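Local coordinates for lipolytic protein G-D-S-L family (Veillonella parvula DSM 2008, PDB 4RW0) that probably hydrolyses ester bonds as a lipase or acylhydrolase of the SGNH-hydrolase type, at residues A[107-112]-A[142-147]. Residues are numbered along the deposited sequence; the frame is centred on the assembly and turned at random.
Sequences IGLETQ and VIDFYT
With Leu109 CG beside its backbone N (chi1 -51°) and Val142 CG1 anti to its own N, the two side chains cross at about a right angle. This brings Leu109 CD1 to 3.7 Å from Val142 CG1. The same CD1 also touches Asp144 OD1. Between the backbones, two nearly straight parallel-sheet hydrogen bonds set the register, Ile143 N to Ile107 O at 2.8 Å and Leu109 N to Ile143 O at 2.9 Å. The chain then turns into a helix N-capped by Asp144, whose OD1 takes Thr147 N at 3.1 Å from above the carboxylate plane. Leu109 O lies in plane at the edge of the Phe145 ring, 3.4 Å from Phe145 CB, and receives a weak bond from Tyr146 N. Further along, the edge of the Tyr146 ring meets Glu110 O, while Gln112 CB packs 3.5 Å from Tyr146 CE2. One water bridges Gln112 and Tyr146, accepting from Gln112 N and donating to Gln112 OE1 and Tyr146 O, while Gln112 NE2 hydrogen-bonds to Asp114; Tyr146 OH bonds to Asp121. The contact joins strand 104-108 to edge strand 141-143, the two strands of a beta-alpha-beta unit connected through helix 120-138: Leu109, Val142 and Tyr146 touch that helix, whereas Ile143 and Phe145 pack against helix 168-182 and strand 69-73.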
loop_
_atom_site.group_PDB
_atom_site.type_symbol
_atom_site.label_atom_id
_atom_site.label_comp_id
_atom_site.label_asym_id
_atom_site.label_seq_id
_atom_site.Cartn_x
_atom_site.Cartn_y
_atom_site.Cartn_z
ATOM N N ILE A 107 2.402 6.841 -0.611
ATOM C CA ILE A 107 2.728 5.657 -1.327
ATOM C C ILE A 107 3.209 4.528 -0.399
ATOM O O ILE A 107 4.048 4.778 0.466
ATOM C CB ILE A 107 3.887 5.951 -2.340
ATOM C CG1 ILE A 107 3.449 6.978 -3.367
ATOM C CG2 ILE A 107 4.281 4.712 -3.098
ATOM C CD1 ILE A 107 4.589 7.476 -4.232
ATOM N N GLY A 108 2.680 3.316 -0.578
ATOM C CA GLY A 108 3.160 2.157 0.167
ATOM C C GLY A 108 4.015 1.320 -0.719
ATOM O O GLY A 108 3.708 1.157 -1.895
ATOM N N LEU A 109 5.140 0.834 -0.209
ATOM C CA LEU A 109 6.003 -0.063 -0.978
ATOM C C LEU A 109 5.585 -1.463 -0.619
ATOM O O LEU A 109 5.740 -1.871 0.524
ATOM C CB LEU A 109 7.472 0.158 -0.627
ATOM C CG LEU A 109 7.919 1.603 -0.699
ATOM C CD1 LEU A 109 9.389 1.772 -0.282
ATOM C CD2 LEU A 109 7.711 2.168 -2.094
ATOM N N GLU A 110 5.141 -2.225 -1.607
ATOM C CA GLU A 110 4.599 -3.506 -1.354
ATOM C C GLU A 110 5.706 -4.501 -0.896
ATOM O O GLU A 110 6.871 -4.337 -1.204
ATOM C CB GLU A 110 3.823 -4.030 -2.555
ATOM C CG GLU A 110 2.649 -4.933 -2.103
ATOM C CD GLU A 110 1.438 -4.987 -3.077
ATOM O OE1 GLU A 110 1.613 -4.661 -4.274
ATOM O OE2 GLU A 110 0.327 -5.378 -2.614
ATOM N N THR A 111 5.269 -5.497 -0.182
ATOM C CA THR A 111 6.091 -6.467 0.488
ATOM C C THR A 111 6.582 -7.555 -0.428
ATOM O O THR A 111 6.185 -7.689 -1.577
ATOM C CB THR A 111 5.271 -7.046 1.667
ATOM O OG1 THR A 111 3.949 -7.376 1.223
ATOM C CG2 THR A 111 5.135 -6.015 2.756
ATOM N N GLN A 112 7.507 -8.353 0.075
ATOM C CA GLN A 112 8.214 -9.303 -0.764
ATOM C C GLN A 112 7.397 -10.456 -1.290
ATOM O O GLN A 112 6.414 -10.876 -0.694
ATOM C CB GLN A 112 9.431 -9.846 0.009
ATOM C CG GLN A 112 9.069 -10.909 1.045
ATOM C CD GLN A 112 10.076 -10.925 2.207
ATOM O OE1 GLN A 112 10.295 -9.914 2.877
ATOM N NE2 GLN A 112 10.645 -12.086 2.474
ATOM N N VAL A 142 6.346 8.206 1.810
ATOM C CA VAL A 142 6.463 6.803 1.526
ATOM C C VAL A 142 6.364 5.956 2.824
ATOM O O VAL A 142 6.950 6.287 3.849
ATOM C CB VAL A 142 7.792 6.491 0.835
ATOM C CG1 VAL A 142 8.031 5.002 0.747
ATOM C CG2 VAL A 142 7.802 7.076 -0.547
ATOM N N ILE A 143 5.614 4.864 2.760
ATOM C CA ILE A 143 5.637 3.845 3.805
ATOM C C ILE A 143 6.311 2.567 3.308
ATOM O O ILE A 143 5.772 1.843 2.455
ATOM C CB ILE A 143 4.208 3.528 4.358
ATOM C CG1 ILE A 143 3.457 4.795 4.759
ATOM C CG2 ILE A 143 4.312 2.499 5.513
ATOM C CD1 ILE A 143 1.966 4.575 5.064
ATOM N N ASP A 144 7.494 2.268 3.845
ATOM C CA ASP A 144 8.329 1.150 3.355
ATOM C C ASP A 144 7.954 -0.120 4.062
ATOM O O ASP A 144 8.694 -0.594 4.965
ATOM C CB ASP A 144 9.843 1.438 3.549
ATOM C CG ASP A 144 10.745 0.356 2.938
ATOM O OD1 ASP A 144 10.303 -0.620 2.287
ATOM O OD2 ASP A 144 11.966 0.458 3.115
ATOM N N PHE A 145 6.822 -0.721 3.666
ATOM C CA PHE A 145 6.430 -1.982 4.269
ATOM C C PHE A 145 7.385 -3.100 3.939
ATOM O O PHE A 145 7.548 -4.065 4.715
ATOM C CB PHE A 145 5.038 -2.370 3.814
ATOM C CG PHE A 145 3.936 -1.426 4.246
ATOM C CD1 PHE A 145 3.525 -1.345 5.585
ATOM C CD2 PHE A 145 3.238 -0.668 3.299
ATOM C CE1 PHE A 145 2.472 -0.547 5.958
ATOM C CE2 PHE A 145 2.182 0.134 3.676
ATOM C CZ PHE A 145 1.790 0.205 5.020
ATOM N N TYR A 146 7.980 -3.026 2.745
ATOM C CA TYR A 146 8.823 -4.085 2.261
ATOM C C TYR A 146 9.937 -4.382 3.308
ATOM O O TYR A 146 10.141 -5.541 3.691
ATOM C CB TYR A 146 9.533 -3.705 0.921
ATOM C CG TYR A 146 10.444 -4.809 0.401
ATOM C CD1 TYR A 146 11.745 -4.966 0.863
ATOM C CD2 TYR A 146 9.993 -5.710 -0.529
ATOM C CE1 TYR A 146 12.551 -6.016 0.436
ATOM C CE2 TYR A 146 10.773 -6.745 -0.944
ATOM C CZ TYR A 146 12.070 -6.887 -0.474
ATOM O OH TYR A 146 12.779 -7.989 -0.956
ATOM N N THR A 147 10.588 -3.329 3.766
ATOM C CA THR A 147 11.728 -3.466 4.676
ATOM C C THR A 147 11.307 -3.999 6.042
ATOM O O THR A 147 11.949 -4.875 6.629
ATOM C CB THR A 147 12.466 -2.152 4.802
ATOM O OG1 THR A 147 12.934 -1.786 3.515
ATOM C CG2 THR A 147 13.732 -2.311 5.702
HETATM O O HOH W 1 8.651 -7.912 2.645
#